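Local coordinates for cyclic nucleotide-binding protein (Ruegeria pomeroyi, PDB 3FX3), which probably acts as a DNA-binding transcription regulator of the Crp type, pairing a cyclic nucleotide-binding domain with a helix-turn-helix domain, at residues L17-L22 and A29-A34; Q53-V58 and A89-N94; S119-R122 and E126-I129. One frame throughout, in Å; residues are numbered along the deposited sequence.

Contact 1 of 3, residues L17-L22 and A29-A34; sequences LLIRSL and ALLSQA. With PO4 (phosphate ion), chain F.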
ATOM      1  N   LEU B  17      -8.930  -0.745   7.908  1.00 30.52           N
ATOM      2  CA  LEU B  17      -8.210   0.421   7.427  1.00 31.87           C
ATOM      3  C   LEU B  17      -8.760   1.754   7.971  1.00 31.50           C
ATOM      4  O   LEU B  17      -7.995   2.611   8.439  1.00 31.46           O
ATOM      5  CB  LEU B  17      -8.264   0.426   5.896  1.00 32.22           C
ATOM      6  CG  LEU B  17      -7.455   1.491   5.204  1.00 35.14           C
ATOM      7  CD1 LEU B  17      -5.973   1.107   5.413  1.00 37.61           C
ATOM      8  CD2 LEU B  17      -7.821   1.613   3.716  1.00 33.24           C
ATOM      9  N   LEU B  18     -10.074   1.930   7.906  1.00 30.31           N
ATOM     10  CA  LEU B  18     -10.709   3.143   8.429  1.00 30.27           C
ATOM     11  C   LEU B  18     -10.326   3.392   9.891  1.00 29.86           C
ATOM     12  O   LEU B  18      -9.842   4.465  10.251  1.00 28.97           O
ATOM     13  CB  LEU B  18     -12.219   3.041   8.338  1.00 29.67           C
ATOM     14  CG  LEU B  18     -13.018   4.212   8.903  1.00 31.12           C
ATOM     15  CD1 LEU B  18     -12.780   5.511   8.110  1.00 31.12           C
ATOM     16  CD2 LEU B  18     -14.494   3.837   8.897  1.00 33.24           C
ATOM     17  N   ILE B  19     -10.564   2.386  10.723  1.00 29.39           N
ATOM     18  CA  ILE B  19     -10.442   2.578  12.154  1.00 29.56           C
ATOM     19  C   ILE B  19      -8.959   2.598  12.601  1.00 30.21           C
ATOM     20  O   ILE B  19      -8.571   3.402  13.442  1.00 29.89           O
ATOM     21  CB  ILE B  19     -11.259   1.536  12.933  1.00 29.60           C
ATOM     22  CG1 ILE B  19     -12.740   1.622  12.517  1.00 29.34           C
ATOM     23  CG2 ILE B  19     -11.070   1.746  14.466  1.00 26.93           C
ATOM     24  CD1 ILE B  19     -13.428   3.007  12.756  1.00 29.42           C
ATOM     25  N   ARG B  20      -8.136   1.766  11.988  1.00 30.99           N
ATOM     26  CA  ARG B  20      -6.698   1.814  12.240  1.00 33.57           C
ATOM     27  C   ARG B  20      -6.096   3.179  11.904  1.00 33.06           C
ATOM     28  O   ARG B  20      -5.083   3.524  12.465  1.00 33.36           O
ATOM     29  CB  ARG B  20      -5.936   0.799  11.389  1.00 33.60           C
ATOM     30  CG  ARG B  20      -5.836  -0.591  11.943  1.00 38.94           C
ATOM     31  CD  ARG B  20      -4.996  -1.421  10.946  1.00 45.58           C
ATOM     32  NE  ARG B  20      -5.789  -1.864   9.783  1.00 50.58           N
ATOM     33  CZ  ARG B  20      -5.320  -2.149   8.549  1.00 51.92           C
ATOM     34  NH1 ARG B  20      -4.026  -2.007   8.223  1.00 51.61           N
ATOM     35  NH2 ARG B  20      -6.177  -2.590   7.625  1.00 52.08           N
ATOM     36  N   SER B  21      -6.670   3.900  10.943  1.00 32.22           N
ATOM     37  CA  SER B  21      -6.122   5.194  10.560  1.00 32.06           C
ATOM     38  C   SER B  21      -6.454   6.328  11.533  1.00 31.59           C
ATOM     39  O   SER B  21      -5.855   7.393  11.448  1.00 31.54           O
ATOM     40  CB  SER B  21      -6.613   5.566   9.180  1.00 32.39           C
ATOM     41  OG  SER B  21      -6.213   4.540   8.262  1.00 32.31           O
ATOM     42  N   LEU B  22      -7.419   6.122  12.416  1.00 31.05           N
ATOM     43  CA  LEU B  22      -7.876   7.190  13.281  1.00 31.19           C
ATOM     44  C   LEU B  22      -6.963   7.374  14.503  1.00 30.63           C
ATOM     45  O   LEU B  22      -6.366   6.440  14.991  1.00 30.55           O
ATOM     46  CB  LEU B  22      -9.273   6.921  13.802  1.00 30.46           C
ATOM     47  CG  LEU B  22     -10.383   6.680  12.813  1.00 33.27           C
ATOM     48  CD1 LEU B  22     -11.662   6.316  13.594  1.00 31.12           C
ATOM     49  CD2 LEU B  22     -10.596   7.876  11.872  1.00 33.98           C
ATOM     50  N   ALA B  29     -15.664   7.284  20.549  1.00 33.68           N
ATOM     51  CA  ALA B  29     -16.780   8.196  20.311  1.00 33.69           C
ATOM     52  C   ALA B  29     -17.376   7.928  18.923  1.00 33.25           C
ATOM     53  O   ALA B  29     -18.593   7.938  18.764  1.00 33.97           O
ATOM     54  CB  ALA B  29     -16.337   9.683  20.461  1.00 33.42           C
ATOM     55  N   LEU B  30     -16.535   7.648  17.938  1.00 32.97           N
ATOM     56  CA  LEU B  30     -17.036   7.414  16.575  1.00 32.78           C
ATOM     57  C   LEU B  30     -17.731   6.041  16.434  1.00 32.37           C
ATOM     58  O   LEU B  30     -18.801   5.946  15.830  1.00 31.74           O
ATOM     59  CB  LEU B  30     -15.926   7.601  15.560  1.00 32.67           C
ATOM     60  CG  LEU B  30     -16.233   7.353  14.076  1.00 34.70           C
ATOM     61  CD1 LEU B  30     -15.433   8.244  13.173  1.00 35.36           C
ATOM     62  CD2 LEU B  30     -15.912   5.918  13.719  1.00 36.12           C
ATOM     63  N   LEU B  31     -17.142   4.997  17.024  1.00 31.28           N
ATOM     64  CA  LEU B  31     -17.750   3.675  17.030  1.00 30.16           C
ATOM     65  C   LEU B  31     -19.115   3.685  17.730  1.00 29.88           C
ATOM     66  O   LEU B  31     -20.018   2.909  17.363  1.00 28.69           O
ATOM     67  CB  LEU B  31     -16.835   2.650  17.704  1.00 30.20           C
ATOM     68  CG  LEU B  31     -15.529   2.268  16.985  1.00 29.83           C
ATOM     69  CD1 LEU B  31     -14.830   1.186  17.782  1.00 28.63           C
ATOM     70  CD2 LEU B  31     -15.750   1.820  15.540  1.00 29.92           C
ATOM     71  N   SER B  32     -19.274   4.562  18.722  1.00 29.72           N
ATOM     72  CA  SER B  32     -20.542   4.671  19.448  1.00 30.54           C
ATOM     73  C   SER B  32     -21.642   5.266  18.585  1.00 30.12           C
ATOM     74  O   SER B  32     -22.782   5.191  18.966  1.00 29.04           O
ATOM     75  CB  SER B  32     -20.405   5.530  20.717  1.00 31.34           C
ATOM     76  OG  SER B  32     -19.781   4.804  21.774  1.00 35.10           O
ATOM     77  N   GLN B  33     -21.291   5.854  17.432  1.00 30.00           N
ATOM     78  CA  GLN B  33     -22.281   6.409  16.520  1.00 30.20           C
ATOM     79  C   GLN B  33     -22.530   5.494  15.318  1.00 29.83           C
ATOM     80  O   GLN B  33     -23.202   5.882  14.368  1.00 29.99           O
ATOM     81  CB  GLN B  33     -21.832   7.796  16.090  1.00 30.59           C
ATOM     82  CG  GLN B  33     -21.866   8.759  17.275  1.00 33.33           C
ATOM     83  CD  GLN B  33     -21.330  10.100  16.921  1.00 36.31           C
ATOM     84  OE1 GLN B  33     -22.054  10.925  16.365  1.00 39.71           O
ATOM     85  NE2 GLN B  33     -20.050  10.350  17.245  1.00 37.59           N
ATOM     86  N   ALA B  34     -22.019   4.273  15.371  1.00 28.46           N
ATOM     87  CA  ALA B  34     -22.216   3.335  14.288  1.00 28.36           C
ATOM     88  C   ALA B  34     -23.678   2.886  14.177  1.00 27.86           C
ATOM     89  O   ALA B  34     -24.416   2.891  15.159  1.00 27.58           O
ATOM     90  CB  ALA B  34     -21.329   2.123  14.516  1.00 28.77           C
TER
HETATM   91  P   PO4 F 235     -22.928   2.369  21.766  1.00 75.68           P
HETATM   92  O1  PO4 F 235     -23.704   3.380  20.940  1.00 75.14           O
HETATM   93  O2  PO4 F 235     -22.159   1.388  20.893  1.00 73.15           O
HETATM   94  O3  PO4 F 235     -22.015   3.157  22.689  1.00 72.98           O
HETATM   95  O4  PO4 F 235     -23.905   1.518  22.554  1.00 76.35           O

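Contact 2 of 3, residues Q53-V58 and A89-N94; sequences QAIHVV and AVALRN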
ATOM      1  N   GLN B  53     -23.671   7.506   1.945  1.00 32.13           N
ATOM      2  CA  GLN B  53     -24.023   8.150   3.197  1.00 31.97           C
ATOM      3  C   GLN B  53     -23.319   7.546   4.397  1.00 30.50           C
ATOM      4  O   GLN B  53     -23.506   8.017   5.498  1.00 30.05           O
ATOM      5  CB  GLN B  53     -25.523   8.034   3.420  1.00 32.46           C
ATOM      6  CG  GLN B  53     -26.355   8.736   2.387  1.00 35.65           C
ATOM      7  CD  GLN B  53     -27.821   8.367   2.539  1.00 38.52           C
ATOM      8  OE1 GLN B  53     -28.217   7.170   2.426  1.00 38.38           O
ATOM      9  NE2 GLN B  53     -28.631   9.372   2.844  1.00 36.30           N
ATOM     10  N   ALA B  54     -22.535   6.498   4.182  1.00 29.29           N
ATOM     11  CA  ALA B  54     -21.816   5.836   5.255  1.00 28.50           C
ATOM     12  C   ALA B  54     -20.577   5.191   4.696  1.00 28.26           C
ATOM     13  O   ALA B  54     -20.473   4.951   3.466  1.00 28.45           O
ATOM     14  CB  ALA B  54     -22.705   4.759   5.941  1.00 28.27           C
ATOM     15  N   ILE B  55     -19.640   4.918   5.596  1.00 26.91           N
ATOM     16  CA  ILE B  55     -18.482   4.111   5.299  1.00 26.96           C
ATOM     17  C   ILE B  55     -18.732   2.762   5.960  1.00 26.04           C
ATOM     18  O   ILE B  55     -19.291   2.700   7.048  1.00 25.83           O
ATOM     19  CB  ILE B  55     -17.200   4.740   5.862  1.00 27.06           C
ATOM     20  CG1 ILE B  55     -16.972   6.139   5.246  1.00 29.46           C
ATOM     21  CG2 ILE B  55     -16.008   3.868   5.573  1.00 27.03           C
ATOM     22  CD1 ILE B  55     -15.796   6.914   5.893  1.00 29.79           C
ATOM     23  N   HIS B  56     -18.284   1.702   5.317  1.00 25.28           N
ATOM     24  CA  HIS B  56     -18.690   0.341   5.674  1.00 25.57           C
ATOM     25  C   HIS B  56     -17.552  -0.504   6.168  1.00 25.40           C
ATOM     26  O   HIS B  56     -16.480  -0.496   5.599  1.00 26.03           O
ATOM     27  CB  HIS B  56     -19.359  -0.327   4.466  1.00 24.67           C
ATOM     28  CG  HIS B  56     -20.287   0.587   3.741  1.00 25.01           C
ATOM     29  ND1 HIS B  56     -21.545   0.895   4.207  1.00 25.42           N
ATOM     30  CD2 HIS B  56     -20.119   1.311   2.605  1.00 26.56           C
ATOM     31  CE1 HIS B  56     -22.125   1.744   3.377  1.00 25.12           C
ATOM     32  NE2 HIS B  56     -21.283   2.012   2.392  1.00 26.07           N
ATOM     33  N   VAL B  57     -17.827  -1.258   7.222  1.00 25.58           N
ATOM     34  CA  VAL B  57     -16.887  -2.177   7.804  1.00 24.99           C
ATOM     35  C   VAL B  57     -17.552  -3.548   8.027  1.00 25.53           C
ATOM     36  O   VAL B  57     -18.540  -3.659   8.790  1.00 25.59           O
ATOM     37  CB  VAL B  57     -16.383  -1.656   9.161  1.00 25.30           C
ATOM     38  CG1 VAL B  57     -15.301  -2.586   9.685  1.00 23.40           C
ATOM     39  CG2 VAL B  57     -15.845  -0.199   9.052  1.00 24.27           C
ATOM     40  N   VAL B  58     -17.036  -4.579   7.365  1.00 25.44           N
ATOM     41  CA  VAL B  58     -17.573  -5.933   7.519  1.00 25.63           C
ATOM     42  C   VAL B  58     -17.161  -6.468   8.890  1.00 26.69           C
ATOM     43  O   VAL B  58     -15.992  -6.364   9.259  1.00 27.73           O
ATOM     44  CB  VAL B  58     -17.085  -6.862   6.408  1.00 26.14           C
ATOM     45  CG1 VAL B  58     -17.745  -8.276   6.529  1.00 24.18           C
ATOM     46  CG2 VAL B  58     -17.363  -6.227   5.047  1.00 24.93           C
ATOM     47  N   ALA B  89     -13.294   6.584   0.355  1.00 26.73           N
ATOM     48  CA  ALA B  89     -13.067   7.662  -0.608  1.00 27.06           C
ATOM     49  C   ALA B  89     -14.382   8.272  -1.081  1.00 28.08           C
ATOM     50  O   ALA B  89     -14.546   9.513  -1.129  1.00 27.01           O
ATOM     51  CB  ALA B  89     -12.223   7.172  -1.824  1.00 26.16           C
ATOM     52  N   VAL B  90     -15.336   7.416  -1.469  1.00 28.30           N
ATOM     53  CA  VAL B  90     -16.542   7.942  -2.062  1.00 27.62           C
ATOM     54  C   VAL B  90     -17.401   8.658  -1.027  1.00 27.51           C
ATOM     55  O   VAL B  90     -18.077   9.648  -1.342  1.00 26.81           O
ATOM     56  CB  VAL B  90     -17.318   6.861  -2.881  1.00 28.61           C
ATOM     57  CG1 VAL B  90     -17.763   5.684  -2.017  1.00 28.87           C
ATOM     58  CG2 VAL B  90     -18.497   7.513  -3.513  1.00 28.83           C
ATOM     59  N   ALA B  91     -17.343   8.197   0.221  1.00 27.19           N
ATOM     60  CA  ALA B  91     -18.078   8.833   1.271  1.00 27.48           C
ATOM     61  C   ALA B  91     -17.489  10.237   1.559  1.00 28.29           C
ATOM     62  O   ALA B  91     -18.228  11.195   1.740  1.00 28.11           O
ATOM     63  CB  ALA B  91     -18.088   7.961   2.542  1.00 26.76           C
ATOM     64  N   LEU B  92     -16.167  10.361   1.559  1.00 27.82           N
ATOM     65  CA  LEU B  92     -15.564  11.660   1.815  1.00 28.40           C
ATOM     66  C   LEU B  92     -15.711  12.602   0.595  1.00 28.74           C
ATOM     67  O   LEU B  92     -15.759  13.809   0.744  1.00 29.32           O
ATOM     68  CB  LEU B  92     -14.096  11.487   2.209  1.00 27.21           C
ATOM     69  CG  LEU B  92     -13.816  10.718   3.503  1.00 27.88           C
ATOM     70  CD1 LEU B  92     -12.299  10.628   3.687  1.00 23.93           C
ATOM     71  CD2 LEU B  92     -14.441  11.409   4.648  1.00 28.42           C
ATOM     72  N   ARG B  93     -15.778  12.072  -0.613  1.00 29.82           N
ATOM     73  CA  ARG B  93     -16.015  12.928  -1.774  1.00 30.78           C
ATOM     74  C   ARG B  93     -17.475  13.232  -1.966  1.00 31.51           C
ATOM     75  O   ARG B  93     -17.830  14.106  -2.750  1.00 30.37           O
ATOM     76  CB  ARG B  93     -15.475  12.309  -3.052  1.00 30.92           C
ATOM     77  CG  ARG B  93     -13.990  12.356  -3.099  1.00 32.02           C
ATOM     78  CD  ARG B  93     -13.418  11.275  -3.975  1.00 34.15           C
ATOM     79  NE  ARG B  93     -11.963  11.426  -4.111  1.00 34.50           N
ATOM     80  CZ  ARG B  93     -11.178  10.545  -4.717  1.00 36.50           C
ATOM     81  NH1 ARG B  93     -11.702   9.451  -5.247  1.00 37.40           N
ATOM     82  NH2 ARG B  93      -9.871  10.760  -4.816  1.00 36.89           N
ATOM     83  N   ASN B  94     -18.325  12.462  -1.296  1.00 32.89           N
ATOM     84  CA  ASN B  94     -19.740  12.582  -1.485  1.00 33.96           C
ATOM     85  C   ASN B  94     -20.123  12.516  -2.967  1.00 34.42           C
ATOM     86  O   ASN B  94     -20.892  13.331  -3.444  1.00 34.71           O
ATOM     87  CB  ASN B  94     -20.230  13.893  -0.864  1.00 34.91           C
ATOM     88  CG  ASN B  94     -21.716  13.935  -0.762  1.00 39.19           C
ATOM     89  OD1 ASN B  94     -22.384  12.886  -0.732  1.00 44.23           O
ATOM     90  ND2 ASN B  94     -22.269  15.130  -0.764  1.00 43.66           N
TER

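Contact 3 of 3, residues S119-R122 and E126-I129; sequences SLMR and EICI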
ATOM      1  N   SER B 119     -17.876  15.692  10.031  1.00 26.65           N
ATOM      2  CA  SER B 119     -18.086  16.831  10.889  1.00 28.17           C
ATOM      3  C   SER B 119     -16.975  16.922  11.951  1.00 28.19           C
ATOM      4  O   SER B 119     -16.505  18.025  12.265  1.00 27.54           O
ATOM      5  CB  SER B 119     -19.472  16.834  11.519  1.00 28.45           C
ATOM      6  OG  SER B 119     -19.510  15.859  12.534  1.00 34.09           O
ATOM      7  N   LEU B 120     -16.526  15.773  12.447  1.00 27.81           N
ATOM      8  CA  LEU B 120     -15.349  15.711  13.349  1.00 28.60           C
ATOM      9  C   LEU B 120     -14.156  16.471  12.756  1.00 27.74           C
ATOM     10  O   LEU B 120     -13.519  17.323  13.412  1.00 27.76           O
ATOM     11  CB  LEU B 120     -14.996  14.233  13.541  1.00 29.56           C
ATOM     12  CG  LEU B 120     -14.148  13.694  14.674  1.00 32.46           C
ATOM     13  CD1 LEU B 120     -14.746  14.083  16.014  1.00 31.88           C
ATOM     14  CD2 LEU B 120     -14.024  12.116  14.541  1.00 30.97           C
HETATM   15  N   MSE B 121     -13.846  16.165  11.490  1.00 26.62           N
HETATM   16  CA  MSE B 121     -12.729  16.838  10.806  1.00 25.46           C
HETATM   17  C   MSE B 121     -12.984  18.324  10.463  1.00 24.58           C
HETATM   18  O   MSE B 121     -12.068  19.138  10.429  1.00 24.14           O
HETATM   19  CB  MSE B 121     -12.315  16.024   9.585  1.00 25.79           C
HETATM   20  CG  MSE B 121     -11.800  14.608   9.971  1.00 26.93           C
HETATM   21 SE   MSE B 121     -11.199  13.634   8.444  0.80 27.75          SE
HETATM   22  CE  MSE B 121     -12.946  13.095   7.818  1.00 27.85           C
ATOM     23  N   ARG B 122     -14.224  18.711  10.237  1.00 24.32           N
ATOM     24  CA  ARG B 122     -14.505  20.122   9.983  1.00 24.41           C
ATOM     25  C   ARG B 122     -14.494  20.951  11.268  1.00 24.74           C
ATOM     26  O   ARG B 122     -14.317  22.179  11.223  1.00 23.54           O
ATOM     27  CB  ARG B 122     -15.845  20.312   9.324  1.00 24.38           C
ATOM     28  CG  ARG B 122     -15.890  19.821   7.921  1.00 28.36           C
ATOM     29  CD  ARG B 122     -17.281  19.986   7.352  1.00 33.71           C
ATOM     30  NE  ARG B 122     -17.278  19.671   5.933  1.00 40.46           N
ATOM     31  CZ  ARG B 122     -18.323  19.255   5.209  1.00 45.29           C
ATOM     32  NH1 ARG B 122     -19.531  19.065   5.755  1.00 46.03           N
ATOM     33  NH2 ARG B 122     -18.143  19.024   3.904  1.00 46.72           N
ATOM     34  N   GLU B 126      -7.046  19.287  13.025  1.00 28.37           N
ATOM     35  CA  GLU B 126      -5.987  18.484  13.595  1.00 27.92           C
ATOM     36  C   GLU B 126      -6.287  16.977  13.528  1.00 27.07           C
ATOM     37  O   GLU B 126      -5.377  16.163  13.420  1.00 25.29           O
ATOM     38  CB  GLU B 126      -5.721  18.910  15.021  1.00 28.37           C
ATOM     39  CG  GLU B 126      -5.199  20.391  15.120  1.00 32.36           C
ATOM     40  CD  GLU B 126      -3.833  20.585  14.483  1.00 36.10           C
ATOM     41  OE1 GLU B 126      -3.096  19.567  14.314  1.00 38.75           O
ATOM     42  OE2 GLU B 126      -3.495  21.742  14.130  1.00 38.95           O
ATOM     43  N   ILE B 127      -7.559  16.620  13.500  1.00 25.49           N
ATOM     44  CA  ILE B 127      -7.936  15.233  13.373  1.00 24.73           C
ATOM     45  C   ILE B 127      -7.612  14.736  11.972  1.00 25.40           C
ATOM     46  O   ILE B 127      -6.960  13.700  11.819  1.00 25.08           O
ATOM     47  CB  ILE B 127      -9.401  15.019  13.766  1.00 24.15           C
ATOM     48  CG1 ILE B 127      -9.541  15.349  15.265  1.00 24.93           C
ATOM     49  CG2 ILE B 127      -9.872  13.585  13.452  1.00 21.21           C
ATOM     50  CD1 ILE B 127     -10.987  15.214  15.847  1.00 24.80           C
ATOM     51  N   CYS B 128      -8.002  15.482  10.948  1.00 25.75           N
ATOM     52  CA  CYS B 128      -7.697  15.061   9.563  1.00 26.08           C
ATOM     53  C   CYS B 128      -6.187  15.078   9.326  1.00 24.92           C
ATOM     54  O   CYS B 128      -5.650  14.157   8.703  1.00 25.60           O
ATOM     55  CB  CYS B 128      -8.442  15.947   8.544  1.00 27.57           C
ATOM     56  SG  CYS B 128      -8.070  15.539   6.768  1.00 32.56           S
ATOM     57  N   ILE B 129      -5.480  16.044   9.908  1.00 24.45           N
ATOM     58  CA  ILE B 129      -4.023  16.071   9.798  1.00 25.00           C
ATOM     59  C   ILE B 129      -3.388  14.798  10.367  1.00 25.45           C
ATOM     60  O   ILE B 129      -2.505  14.243   9.722  1.00 24.67           O
ATOM     61  CB  ILE B 129      -3.415  17.328  10.414  1.00 24.75           C
ATOM     62  CG1 ILE B 129      -3.785  18.557   9.565  1.00 25.76           C
ATOM     63  CG2 ILE B 129      -1.860  17.251  10.578  1.00 25.27           C
ATOM     64  CD1 ILE B 129      -3.547  19.857  10.303  1.00 22.58           C
TER

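Contact 1 of 3, residues L17-L22 and A29-A34
Ile19 drives its terminal methyl into the notch between two leucines of the facing helix. CD1 of Ile19 lies 3.8 Å from Leu31 CD2 and 3.9 Å from Leu30 CD2, and the isoleucine chain runs obliquely past both partners. The leucines arrive by different routes: Leu30 CG is anti to its backbone N (chi1 178°), whereas Leu31 CG is anti to the carbonyl carbon (chi1 -69°), which swings its CD2 round to the isoleucine. Beside this close cluster the packing thins, with Leu22 CD1 4.3 Å from Leu30 CD1. The two segments lie on helices 17-20 and 24-31 and the turns that follow them, leading into the first strand of the beta roll; Leu30 and Leu31 also rest on strand 107-113, and Leu22 reaches Ile131 of the long helix 125-147. The backbones stay well apart, their nearest CA atoms, those of Ile19 and Leu31, being 8.9 Å from each other. The outer side of 29-34 is exposed, and its polar side chains are Ser32 and Gln33. There Ser32 OG donates to phosphate O3 at 2.9 Å, the ion probably coming from the crystallisation liquor and being held also by Lys10 NZ. Gln33 NE2 curls back to Ala29 O at 3.2 Å, in a nearly straight bond (171°) that comes from above the carbonyl plane.

Contact 2 of 3, residues Q53-V58 and A89-N94
Ile55 reaches from its strand to the single methyl of Ala91, which the helix turns toward it. CB of Ile55 stands back, and the first touch is made by CG1, 3.4 Å from Ala91 CB, tighter than usual for two carbons. CG1 is placed there by lying beside the backbone N, anti to the carbonyl carbon (chi1 -60°). The other branch, CG2, is anti to the backbone N and turns to the other side of CB. Beyond CG1 the chain is extended, and CD1 of Ile55 runs on past the alanine, 4.2 Å from Ala91 CB; the side chain also packs on Phe117 of helix 114-123. Strand 54-58 belongs to the beta roll of the cyclic nucleotide-binding domain, and helix 88-93 probably corresponds to the short helix of the phosphate-binding cassette in CRP relatives. With only a methyl on the helix side, the backbones can come close, the CA atoms of Ile55 and Ala91 being 6.2 Å apart. Ala91 CB also sits 3.9 Å from the carbonyl oxygen of Ala54, whose own methyl points away from the helix. Past Ile55, His56 bonds through NE2 to Tyr97 OH and through ND1 to His111 ND1. At the far end of the helix, Arg93 NH2 is hydrogen-bonded to Thr134 OG1 of the second subunit.

Contact 3 of 3, residues S119-R122 and E126-I129
Glu126 OE2 forms a salt bridge between subunits, with Arg122 NE of the second subunit, and the reciprocal bridge joins Arg122 NE of this chain to Glu126 OE2 of the second subunit; within the chain, the segments carrying these charges meet through Leu120 and Met121 on one side and Ile127 and Cys128 on the other. They lie either side of the sharp turn between helix 114-123, at the end of the beta-roll domain, and the long helix 125-147, which packs against the second subunit as in CRP-type dimers. The backbones come within 5.5 Å at the CA atoms of Met121 and Cys128. In Met121, present as selenomethionine, CG lies beside the backbone N (chi1 -62°) and the chain is extended from there to the selenium, which brings SE against the cysteine; the bend at the third torsion (chi3 -79°) only turns CE aside. SE of Met121 is 3.6 Å from Cys128 CB and 4.0 Å from Cys128 SG. The cysteine SG, anti to its backbone N (chi1 178°), makes a disulfide with Cys128 SG of the second subunit, so the Met121 side chain packs directly beside the covalent link of the dimer. On the other flank the contact is wholly aliphatic. Ile127 points toward the first helix and spreads its two branches over consecutive residues: CG2 of Ile127 lies 4.1 Å from Met121 CG, while the longer arm crosses Leu120 at about a right angle, its CD1 3.7 Å from Leu120 CG and 3.9 Å from Leu120 CD1.

The three contacts follow one another along the chain and lie on the same side of its centre; contacts 1 and 3 join helix to helix, contact 2 a strand of the beta roll to a helix. Contact 1 and contact 2 have centres about 12 Å apart and touch through Leu18 CD2, 3.7 Å from Ile55 CG2 and 4.3 Å from Val57 CG2. Contact 2 meets contact 3 where Leu92 CD2 lies 3.9 Å from Met121 CE, although their centres are about 16 Å apart. Contacts 1 and 3 have centres about 13 Å apart and nearest atoms about 4 Å apart, without touching; Phe117 of helix 114-123 packs on residues of both contact 1 and contact 2. All three reach the second subunit, contact 3 covalently, through its disulfide.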